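Local coordinates for putative capsid protein of prophage (Escherichia coli CFT073, PDB 3BQW) that is of unproven function but probably assembles into the icosahedral head shell of a phage encoded by a prophage, at residues A[34-39]-A[337-342]; A[63-66]-A[71-74]; A[135-140]-A[274-279]; A[148-151]-A[157-160]. One frame throughout, in Å; residues are numbered along the deposited sequence.

Contact 1 of 4, residues A[34-39]-A[337-342]; sequences LFFPNV and PVPADI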
# COMPACT_ATOMS: atom_id res chain seq x y z
N LEU A 34 -2.70 -1.68 8.29
CA LEU A 34 -3.82 -2.22 9.03
C LEU A 34 -4.11 -3.66 8.62
O LEU A 34 -4.36 -4.51 9.48
CB LEU A 34 -5.08 -1.37 8.79
CG LEU A 34 -5.10 0.01 9.45
CD1 LEU A 34 -6.28 0.81 8.97
CD2 LEU A 34 -5.12 -0.14 10.95
N PHE A 35 -4.07 -3.92 7.32
CA PHE A 35 -4.69 -5.12 6.78
C PHE A 35 -3.72 -6.10 6.11
O PHE A 35 -4.10 -7.23 5.82
CB PHE A 35 -5.84 -4.71 5.81
CG PHE A 35 -6.89 -3.84 6.44
CD1 PHE A 35 -7.56 -4.27 7.59
CD2 PHE A 35 -7.24 -2.63 5.88
CE1 PHE A 35 -8.53 -3.48 8.19
CE2 PHE A 35 -8.22 -1.83 6.47
CZ PHE A 35 -8.87 -2.25 7.63
N PHE A 36 -2.49 -5.65 5.84
CA PHE A 36 -1.46 -6.48 5.22
C PHE A 36 -0.10 -6.28 5.87
O PHE A 36 0.91 -6.12 5.17
CB PHE A 36 -1.35 -6.17 3.72
CG PHE A 36 -2.64 -6.25 2.97
CD1 PHE A 36 -3.02 -7.42 2.34
CD2 PHE A 36 -3.49 -5.14 2.90
CE1 PHE A 36 -4.23 -7.48 1.65
CE2 PHE A 36 -4.68 -5.20 2.23
CZ PHE A 36 -5.06 -6.37 1.60
N PRO A 37 -0.06 -6.26 7.22
CA PRO A 37 1.15 -5.84 7.93
C PRO A 37 2.28 -6.86 7.99
O PRO A 37 3.44 -6.49 8.20
CB PRO A 37 0.64 -5.56 9.35
CG PRO A 37 -0.46 -6.53 9.52
CD PRO A 37 -1.13 -6.62 8.17
N ASN A 38 1.94 -8.14 7.85
CA ASN A 38 2.93 -9.21 7.86
C ASN A 38 3.67 -9.32 6.53
O ASN A 38 3.30 -8.68 5.51
CB ASN A 38 2.27 -10.53 8.22
CG ASN A 38 1.57 -10.48 9.57
OD1 ASN A 38 0.40 -10.79 9.71
ND2 ASN A 38 2.28 -10.01 10.55
N VAL A 39 4.73 -10.11 6.55
CA VAL A 39 5.61 -10.28 5.42
C VAL A 39 5.97 -11.74 5.28
O VAL A 39 6.10 -12.48 6.28
CB VAL A 39 6.89 -9.40 5.54
CG1 VAL A 39 7.98 -9.86 4.52
CG2 VAL A 39 6.54 -7.91 5.37
N PRO A 337 0.22 -7.99 -2.05
CA PRO A 337 -0.64 -8.13 -0.87
C PRO A 337 -1.54 -9.37 -0.94
O PRO A 337 -2.09 -9.70 -2.00
CB PRO A 337 -1.47 -6.84 -0.85
CG PRO A 337 -0.86 -5.96 -1.82
CD PRO A 337 -0.02 -6.72 -2.75
N VAL A 338 -1.62 -10.09 0.17
CA VAL A 338 -2.47 -11.26 0.28
C VAL A 338 -3.33 -11.06 1.53
O VAL A 338 -2.78 -10.95 2.62
CB VAL A 338 -1.64 -12.56 0.41
CG1 VAL A 338 -2.58 -13.74 0.54
CG2 VAL A 338 -0.71 -12.72 -0.80
N PRO A 339 -4.65 -11.03 1.36
CA PRO A 339 -5.52 -10.74 2.50
C PRO A 339 -5.68 -11.95 3.39
O PRO A 339 -5.44 -13.07 2.94
CB PRO A 339 -6.85 -10.37 1.86
CG PRO A 339 -6.90 -11.20 0.61
CD PRO A 339 -5.44 -11.25 0.12
N ALA A 340 -6.06 -11.71 4.64
CA ALA A 340 -6.45 -12.78 5.52
C ALA A 340 -7.82 -13.22 5.02
O ALA A 340 -7.89 -14.21 4.31
CB ALA A 340 -6.46 -12.35 6.99
N ASP A 341 -8.88 -12.48 5.31
CA ASP A 341 -10.24 -12.83 4.88
C ASP A 341 -10.91 -11.62 4.19
O ASP A 341 -11.30 -10.66 4.85
CB ASP A 341 -11.05 -13.31 6.08
CG ASP A 341 -12.41 -13.85 5.71
OD1 ASP A 341 -12.83 -13.79 4.55
OD2 ASP A 341 -13.08 -14.38 6.62
N ILE A 342 -11.03 -11.68 2.86
CA ILE A 342 -11.60 -10.57 2.06
C ILE A 342 -13.07 -10.31 2.39
O ILE A 342 -13.60 -9.22 2.15
CB ILE A 342 -11.41 -10.84 0.51
CG1 ILE A 342 -11.38 -9.52 -0.29
CG2 ILE A 342 -12.45 -11.87 -0.04
CD1 ILE A 342 -10.05 -8.71 -0.12
O HOH W 1 -6.45 -8.76 5.38
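Phe36 meets Pro337 and Pro339 where the end of helix 30-35 comes against the end of strand 327-338, against the long helix 113-146, which is consistent with the spine helix of the HK97-type capsid fold. Phe36 is the first residue to leave helical geometry, and its ring supplies most of the buried surface on its side. With CG anti to the carbonyl carbon (chi1 -53°), the ring reaches away from the turn and toward the strand end. Pro337 lies over one face: its CB is 4.0 Å from the centroid of the Phe36 ring, 27° off the normal, a CH-pi contact displaced toward the rim. The closest carbon pair on that face is Pro337 CB and Phe36 CD1, at 3.6 Å. The chain then runs past the ring edge. Val338 O comes within 3.5 Å of Phe36 CD1, near the ring plane, while Val338 turns its own side chain away. Pro339 continues along the same edge, its CB 3.9 Å from Phe36 CE1. The aromatic ring is therefore held by a proline on a face and by a peptide and a second proline at the rim, all buried. Helix 113-146 shares that face: Ala140 lies on the same side of the ring as Pro337, Val144 also touches Phe36, and Val136 and Leu139 touch Pro337; Val293 of strand 292-295 also packs on Phe36. Beside this apolar core the two backbones share one water, which donates to Phe35 O at 2.8 Å and accepts from Ala340 N at 3.1 Å.

Contact 2 of 4, residues A[63-66]-A[71-74]; sequences CSPM and VQRD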
# COMPACT_ATOMS: atom_id res chain seq x y z
N CYS A 63 -7.18 -16.37 -10.99
CA CYS A 63 -6.30 -15.63 -11.85
C CYS A 63 -6.74 -15.81 -13.29
O CYS A 63 -6.95 -16.93 -13.76
CB CYS A 63 -4.86 -16.12 -11.64
SG CYS A 63 -4.26 -15.67 -10.00
N SER A 64 -6.89 -14.68 -13.99
CA SER A 64 -7.39 -14.65 -15.34
C SER A 64 -6.45 -13.86 -16.24
O SER A 64 -6.02 -12.78 -15.88
CB SER A 64 -8.78 -13.99 -15.38
OG SER A 64 -9.74 -14.73 -14.67
N PRO A 65 -6.21 -14.35 -17.48
CA PRO A 65 -5.44 -13.53 -18.38
C PRO A 65 -6.29 -12.35 -18.90
O PRO A 65 -7.53 -12.32 -18.72
CB PRO A 65 -5.07 -14.51 -19.51
CG PRO A 65 -6.12 -15.53 -19.52
CD PRO A 65 -6.71 -15.58 -18.12
N MET A 66 -5.62 -11.40 -19.54
CA MET A 66 -6.27 -10.22 -20.07
C MET A 66 -5.83 -10.05 -21.52
O MET A 66 -4.73 -10.46 -21.89
CB MET A 66 -5.91 -8.97 -19.25
CG MET A 66 -6.33 -9.02 -17.77
SD MET A 66 -5.88 -7.61 -16.75
CE MET A 66 -6.64 -6.26 -17.66
N VAL A 71 -10.67 -8.65 -19.27
CA VAL A 71 -10.36 -9.85 -18.49
C VAL A 71 -11.01 -11.07 -19.15
O VAL A 71 -12.20 -11.05 -19.39
CB VAL A 71 -10.78 -9.70 -17.01
CG1 VAL A 71 -10.45 -10.97 -16.23
CG2 VAL A 71 -10.09 -8.47 -16.41
N GLN A 72 -10.23 -12.10 -19.44
CA GLN A 72 -10.72 -13.36 -20.01
C GLN A 72 -11.07 -14.33 -18.89
O GLN A 72 -10.31 -15.27 -18.62
CB GLN A 72 -9.67 -14.04 -20.93
CG GLN A 72 -8.97 -13.14 -21.93
CD GLN A 72 -9.91 -12.58 -22.95
OE1 GLN A 72 -10.25 -13.24 -23.93
NE2 GLN A 72 -10.35 -11.34 -22.73
N ARG A 73 -12.22 -14.12 -18.25
CA ARG A 73 -12.59 -14.89 -17.06
C ARG A 73 -12.86 -16.36 -17.35
O ARG A 73 -12.77 -17.20 -16.45
CB ARG A 73 -13.81 -14.26 -16.38
CG ARG A 73 -13.58 -12.87 -15.75
CD ARG A 73 -14.63 -12.58 -14.63
NE ARG A 73 -14.30 -13.34 -13.43
CZ ARG A 73 -13.47 -12.91 -12.46
NH1 ARG A 73 -12.90 -11.71 -12.51
NH2 ARG A 73 -13.23 -13.70 -11.42
N ASP A 74 -13.18 -16.70 -18.60
CA ASP A 74 -13.37 -18.11 -18.97
C ASP A 74 -12.04 -18.84 -18.99
O ASP A 74 -12.03 -20.05 -18.88
CB ASP A 74 -14.10 -18.25 -20.32
CG ASP A 74 -15.55 -17.79 -20.25
OD1 ASP A 74 -16.06 -17.58 -19.12
OD2 ASP A 74 -16.18 -17.60 -21.32
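Val71 pairs with Met66 in the beta hairpin of strands 61-67 and 70-79, close to its turn. The two form an antiparallel non-hydrogen-bonded pair with CA atoms 4.4 Å apart, and both side chains stand on the same face of the sheet. The two methyls of Val71 serve different neighbours. CG1, anti to the backbone N (chi1 180°), comes to 3.6 Å from Ser64 CB, whereas CG2 lies 4.0 Å from Met66 CG. Val71 is thereby fitted between two residues of the partner strand. Gln72 supplies the hydrogen bond of the contact: its backbone N donates to Pro65 O at 2.8 Å, nearly straight at 164°, with the donor tilted somewhat out of the carbonyl plane. Its side chain crosses that of Pro65 at about a right angle, with Gln72 CB nearest, 4.1 Å from Pro65 CG; the bend at chi2 (-64°) carries the amide off the ring, its nitrogen making a weak hydrogen bond to Gln70 O. At Arg73 the chain enters a 3-10 segment and draws away from regular pairing. Arg73 CA is still 3.7 Å from Ser64 OG, but the guanidinium leads elsewhere, to salt bridges from NH2 to Asp162 and from NH1 to Glu160, both on strand 159-162. The hairpin thus forms one side of a four-stranded antiparallel sheet, with strand 70-79 outermost within the chain and strand 61-67 next to strand 159-162. Beyond that strand comes strand 148-151, whose Ile150 and Lys148 touch Met66 and Arg73.

Contact 3 of 4, residues A[135-140]-A[274-279]; sequences RVEWLA and KYFLEP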
# COMPACT_ATOMS: atom_id res chain seq x y z
N ARG A 135 2.98 1.31 -4.81
CA ARG A 135 2.36 0.24 -5.61
C ARG A 135 1.69 -0.79 -4.73
O ARG A 135 0.59 -1.22 -5.02
CB ARG A 135 3.40 -0.43 -6.53
CG ARG A 135 2.90 -1.75 -7.21
CD ARG A 135 2.20 -1.47 -8.48
NE ARG A 135 3.11 -0.72 -9.32
CZ ARG A 135 2.77 0.04 -10.36
NH1 ARG A 135 1.48 0.15 -10.75
NH2 ARG A 135 3.74 0.68 -11.02
N VAL A 136 2.34 -1.19 -3.65
CA VAL A 136 1.75 -2.13 -2.73
C VAL A 136 0.45 -1.60 -2.12
O VAL A 136 -0.51 -2.36 -1.97
CB VAL A 136 2.76 -2.55 -1.63
CG1 VAL A 136 2.09 -3.37 -0.55
CG2 VAL A 136 3.89 -3.34 -2.23
N GLU A 137 0.41 -0.31 -1.77
CA GLU A 137 -0.78 0.29 -1.14
C GLU A 137 -1.91 0.37 -2.13
O GLU A 137 -3.07 0.16 -1.75
CB GLU A 137 -0.48 1.69 -0.58
CG GLU A 137 -1.65 2.45 0.06
CD GLU A 137 -2.08 1.93 1.42
OE1 GLU A 137 -1.58 0.86 1.84
OE2 GLU A 137 -2.96 2.55 2.07
N TRP A 138 -1.58 0.69 -3.38
CA TRP A 138 -2.53 0.71 -4.47
C TRP A 138 -3.16 -0.67 -4.63
O TRP A 138 -4.37 -0.80 -4.69
CB TRP A 138 -1.83 1.14 -5.76
CG TRP A 138 -2.70 1.17 -6.96
CD1 TRP A 138 -3.73 2.05 -7.21
CD2 TRP A 138 -2.64 0.29 -8.09
NE1 TRP A 138 -4.31 1.76 -8.41
CE2 TRP A 138 -3.66 0.69 -8.98
CE3 TRP A 138 -1.84 -0.81 -8.42
CZ2 TRP A 138 -3.88 0.03 -10.21
CZ3 TRP A 138 -2.04 -1.45 -9.64
CH2 TRP A 138 -3.07 -1.04 -10.51
N LEU A 139 -2.32 -1.70 -4.67
CA LEU A 139 -2.78 -3.06 -4.72
C LEU A 139 -3.63 -3.41 -3.50
O LEU A 139 -4.64 -4.05 -3.65
CB LEU A 139 -1.58 -4.02 -4.86
CG LEU A 139 -0.90 -4.06 -6.22
CD1 LEU A 139 0.39 -4.90 -6.17
CD2 LEU A 139 -1.83 -4.56 -7.28
N ALA A 140 -3.21 -2.99 -2.30
CA ALA A 140 -3.96 -3.25 -1.05
C ALA A 140 -5.37 -2.63 -1.04
O ALA A 140 -6.37 -3.30 -0.73
CB ALA A 140 -3.14 -2.74 0.16
N LYS A 274 -3.42 10.85 -8.22
CA LYS A 274 -4.67 10.14 -7.97
C LYS A 274 -4.77 9.77 -6.51
O LYS A 274 -3.76 9.62 -5.83
CB LYS A 274 -4.70 8.86 -8.79
CG LYS A 274 -4.57 9.08 -10.28
CD LYS A 274 -5.22 7.93 -11.05
CE LYS A 274 -5.57 8.33 -12.49
NZ LYS A 274 -6.33 9.61 -12.57
N TYR A 275 -6.01 9.62 -6.03
CA TYR A 275 -6.24 9.10 -4.69
C TYR A 275 -6.16 7.59 -4.69
O TYR A 275 -6.64 6.93 -5.60
CB TYR A 275 -7.63 9.50 -4.18
CG TYR A 275 -7.77 10.95 -3.84
CD1 TYR A 275 -7.23 11.47 -2.67
CD2 TYR A 275 -8.45 11.81 -4.69
CE1 TYR A 275 -7.36 12.81 -2.36
CE2 TYR A 275 -8.60 13.14 -4.40
CZ TYR A 275 -8.05 13.64 -3.24
OH TYR A 275 -8.21 14.98 -2.96
N PHE A 276 -5.56 7.05 -3.65
CA PHE A 276 -5.65 5.62 -3.38
C PHE A 276 -7.10 5.22 -3.15
O PHE A 276 -7.58 4.26 -3.72
CB PHE A 276 -4.85 5.28 -2.13
CG PHE A 276 -3.37 5.27 -2.33
CD1 PHE A 276 -2.78 4.32 -3.15
CD2 PHE A 276 -2.56 6.19 -1.69
CE1 PHE A 276 -1.39 4.31 -3.31
CE2 PHE A 276 -1.20 6.18 -1.85
CZ PHE A 276 -0.62 5.24 -2.66
N LEU A 277 -7.76 5.97 -2.28
CA LEU A 277 -9.15 5.77 -1.95
C LEU A 277 -9.93 6.96 -2.47
O LEU A 277 -9.73 8.08 -2.01
CB LEU A 277 -9.31 5.66 -0.43
CG LEU A 277 -10.69 5.31 0.14
CD1 LEU A 277 -11.11 3.89 -0.28
CD2 LEU A 277 -10.73 5.47 1.68
N GLU A 278 -10.82 6.72 -3.42
CA GLU A 278 -11.65 7.76 -3.97
C GLU A 278 -12.36 8.46 -2.83
O GLU A 278 -12.80 7.80 -1.86
CB GLU A 278 -12.67 7.21 -4.95
CG GLU A 278 -12.11 6.86 -6.30
CD GLU A 278 -11.25 7.98 -6.86
OE1 GLU A 278 -11.74 9.13 -6.94
OE2 GLU A 278 -10.07 7.70 -7.18
N PRO A 279 -12.48 9.78 -2.93
CA PRO A 279 -12.94 10.57 -1.81
C PRO A 279 -14.35 10.27 -1.35
O PRO A 279 -14.66 10.57 -0.21
CB PRO A 279 -12.85 12.01 -2.32
CG PRO A 279 -11.96 11.96 -3.50
CD PRO A 279 -12.17 10.62 -4.10
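The long helix 113-146, consistent with the spine helix of an HK97-type capsid fold, receives the ring of Phe276 against Glu137 and Trp138, just beyond the end of strand 273-275 in the mixed sheet beside it. Glu137 gives the larger share on the helix side, through its aliphatic part, with Trp138 not far behind. Its CG sits over the middle of the Phe276 ring, 3.8 Å from the centroid and only 9° off the normal, a CH-pi contact from almost straight above the ring. The side chains of Glu137 and Phe276 meet at about a right angle, and the carboxylate plane stands 85° from the ring plane. Glu137 CB adds a second approach, 3.9 Å from Phe276 CE1. This placement follows from the shape of the glutamate: CG is anti to the backbone N, and a bend at chi2 (74°) turns the carboxylate off the ring instead of onto it. There OE1 is hydrogen-bonded to Thr32 OG1 and OE2 to Phe31 N, so the buried acidic group is satisfied from helix 30-35 and its methylene is held over the aromatic face. A further, weak bond links OE2 to Tyr262. Tyr266 of strand 257-267 meets the rings of both Phe276 and Trp138, enlarging the aromatic cluster between the helix and the sheet. The small interface is thus centred on one aromatic ring that reaches from its loop to the helix. Trp138 comes in obliquely through its backbone N, 3.6 Å from Phe276 CE1, the same carbon that Trp138 CB approaches to 4.0 Å.

Contact 4 of 4, residues A[148-151]-A[157-160]; sequences KNII and ERYE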
# COMPACT_ATOMS: atom_id res chain seq x y z
N LYS A 148 -10.14 -7.15 -6.36
CA LYS A 148 -9.30 -7.43 -7.53
C LYS A 148 -8.04 -6.56 -7.65
O LYS A 148 -8.00 -5.40 -7.26
CB LYS A 148 -10.11 -7.29 -8.81
CG LYS A 148 -11.28 -8.25 -8.90
CD LYS A 148 -12.32 -7.70 -9.87
CE LYS A 148 -13.37 -8.74 -10.14
NZ LYS A 148 -14.28 -8.23 -11.19
N ASN A 149 -7.00 -7.17 -8.23
CA ASN A 149 -5.78 -6.49 -8.63
C ASN A 149 -5.47 -6.81 -10.09
O ASN A 149 -5.60 -7.98 -10.52
CB ASN A 149 -4.58 -6.97 -7.80
CG ASN A 149 -4.62 -6.51 -6.36
OD1 ASN A 149 -5.33 -5.55 -5.99
ND2 ASN A 149 -3.83 -7.18 -5.54
N ILE A 150 -5.02 -5.80 -10.82
CA ILE A 150 -4.39 -6.00 -12.12
C ILE A 150 -2.89 -6.02 -11.95
O ILE A 150 -2.30 -5.06 -11.48
CB ILE A 150 -4.81 -4.92 -13.12
CG1 ILE A 150 -6.28 -5.13 -13.50
CG2 ILE A 150 -3.89 -4.98 -14.42
CD1 ILE A 150 -6.96 -3.89 -14.02
N ILE A 151 -2.27 -7.14 -12.31
CA ILE A 151 -0.85 -7.36 -12.09
C ILE A 151 -0.10 -7.20 -13.42
O ILE A 151 -0.45 -7.81 -14.43
CB ILE A 151 -0.59 -8.76 -11.46
CG1 ILE A 151 -1.43 -8.96 -10.18
CG2 ILE A 151 0.93 -9.01 -11.21
CD1 ILE A 151 -1.38 -7.80 -9.16
N GLU A 157 2.98 -11.30 -18.65
CA GLU A 157 1.85 -10.63 -19.28
C GLU A 157 0.82 -10.22 -18.22
O GLU A 157 0.52 -10.96 -17.28
CB GLU A 157 1.22 -11.52 -20.34
CG GLU A 157 1.87 -11.35 -21.72
CD GLU A 157 1.08 -12.07 -22.80
OE1 GLU A 157 0.66 -13.22 -22.54
OE2 GLU A 157 0.88 -11.49 -23.90
N ARG A 158 0.31 -9.00 -18.40
CA ARG A 158 -0.73 -8.42 -17.54
C ARG A 158 -1.90 -9.38 -17.32
O ARG A 158 -2.45 -9.91 -18.26
CB ARG A 158 -1.23 -7.17 -18.24
CG ARG A 158 -1.98 -6.20 -17.42
CD ARG A 158 -1.89 -4.86 -18.15
NE ARG A 158 -2.68 -3.84 -17.50
CZ ARG A 158 -3.86 -3.39 -17.94
NH1 ARG A 158 -4.41 -3.86 -19.04
NH2 ARG A 158 -4.48 -2.45 -17.23
N TYR A 159 -2.25 -9.61 -16.06
CA TYR A 159 -3.39 -10.49 -15.70
C TYR A 159 -4.09 -9.99 -14.44
O TYR A 159 -3.58 -9.13 -13.74
CB TYR A 159 -2.90 -11.92 -15.50
CG TYR A 159 -2.17 -12.16 -14.19
CD1 TYR A 159 -2.84 -12.72 -13.10
CD2 TYR A 159 -0.81 -11.82 -14.04
CE1 TYR A 159 -2.20 -12.93 -11.90
CE2 TYR A 159 -0.13 -12.05 -12.82
CZ TYR A 159 -0.84 -12.59 -11.75
OH TYR A 159 -0.23 -12.84 -10.55
N GLU A 160 -5.27 -10.55 -14.15
CA GLU A 160 -6.09 -10.15 -13.00
C GLU A 160 -6.03 -11.22 -11.92
O GLU A 160 -6.11 -12.40 -12.20
CB GLU A 160 -7.55 -9.90 -13.41
CG GLU A 160 -8.44 -9.50 -12.23
CD GLU A 160 -9.91 -9.61 -12.53
OE1 GLU A 160 -10.45 -10.75 -12.48
OE2 GLU A 160 -10.53 -8.56 -12.77
O HOH W 2 -12.97 -8.62 -13.76
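Residues 148-151 and 157-160 run antiparallel, 170° apart from end to end, with Ile151 and Tyr159 as a hydrogen-bonded pair and Ile150 opposite Glu160 as a non-hydrogen-bonded pair. Two backbone bonds close the Ile151-Tyr159 ring: Ile151 N donates to Tyr159 O at 2.8 Å, nearly along the C=O axis, and Tyr159 N donates to Ile151 O at 3.0 Å. The same Ile151 O also receives a CA-H...O contact from Arg158 CA at 3.2 Å. On the face carrying Ile151 and Tyr159, the two side chains lie side by side and point the same way. The tyrosine ring is placed there by a chi1 of 76°, CG standing between the backbone N and the carbonyl carbon. Ile151 CB then sits over a ring face, 4.0 Å from the Tyr159 centroid in a CH-pi contact, while Tyr159 OH is hydrogen-bonded to Lys83 O. Leu139 of helix 113-146 touches Ile151 on this side. Toward the other face, Ile150 CG2 packs 3.5 Å from Arg158 NE, whose charge is paired with Glu152. Further along, the extended Lys148 runs past the Glu160 carboxylate. Lys148 NZ remains 4.1 Å from Glu160 OE2, beyond a salt bridge, and a water spans the gap, accepting from the ammonium and donating to OE2 at 2.6 Å. Glu160 therefore faces two cations gathered on one side of its carboxylate, Arg73 bound directly through OE1 and Lys148 through the water, a setting that would probably keep the carboxylate ionised.

Overall arrangement
From the N terminus, the end of helix 30-35, in segment 34-39, opens contact 1; this long loop closes only at 337-342, near the C terminus, and contains the other three contacts. Contact 2 closes first, as a local hairpin at 63-66 and 71-74. Helix 113-146 then opens contact 3 at 135-140. Before the chain returns at 274-279 to close it, contact 4 forms a second hairpin within that loop. Contacts 2 and 4 share one antiparallel sheet, joined by Ser64 and Glu160 on neighbouring strands. Helix 113-146 ties contacts 1, 3 and 4 together: Ala140 reaches Phe36 of contact 1, and Leu139 packs against Ile151 of contact 4. None of the loops cross.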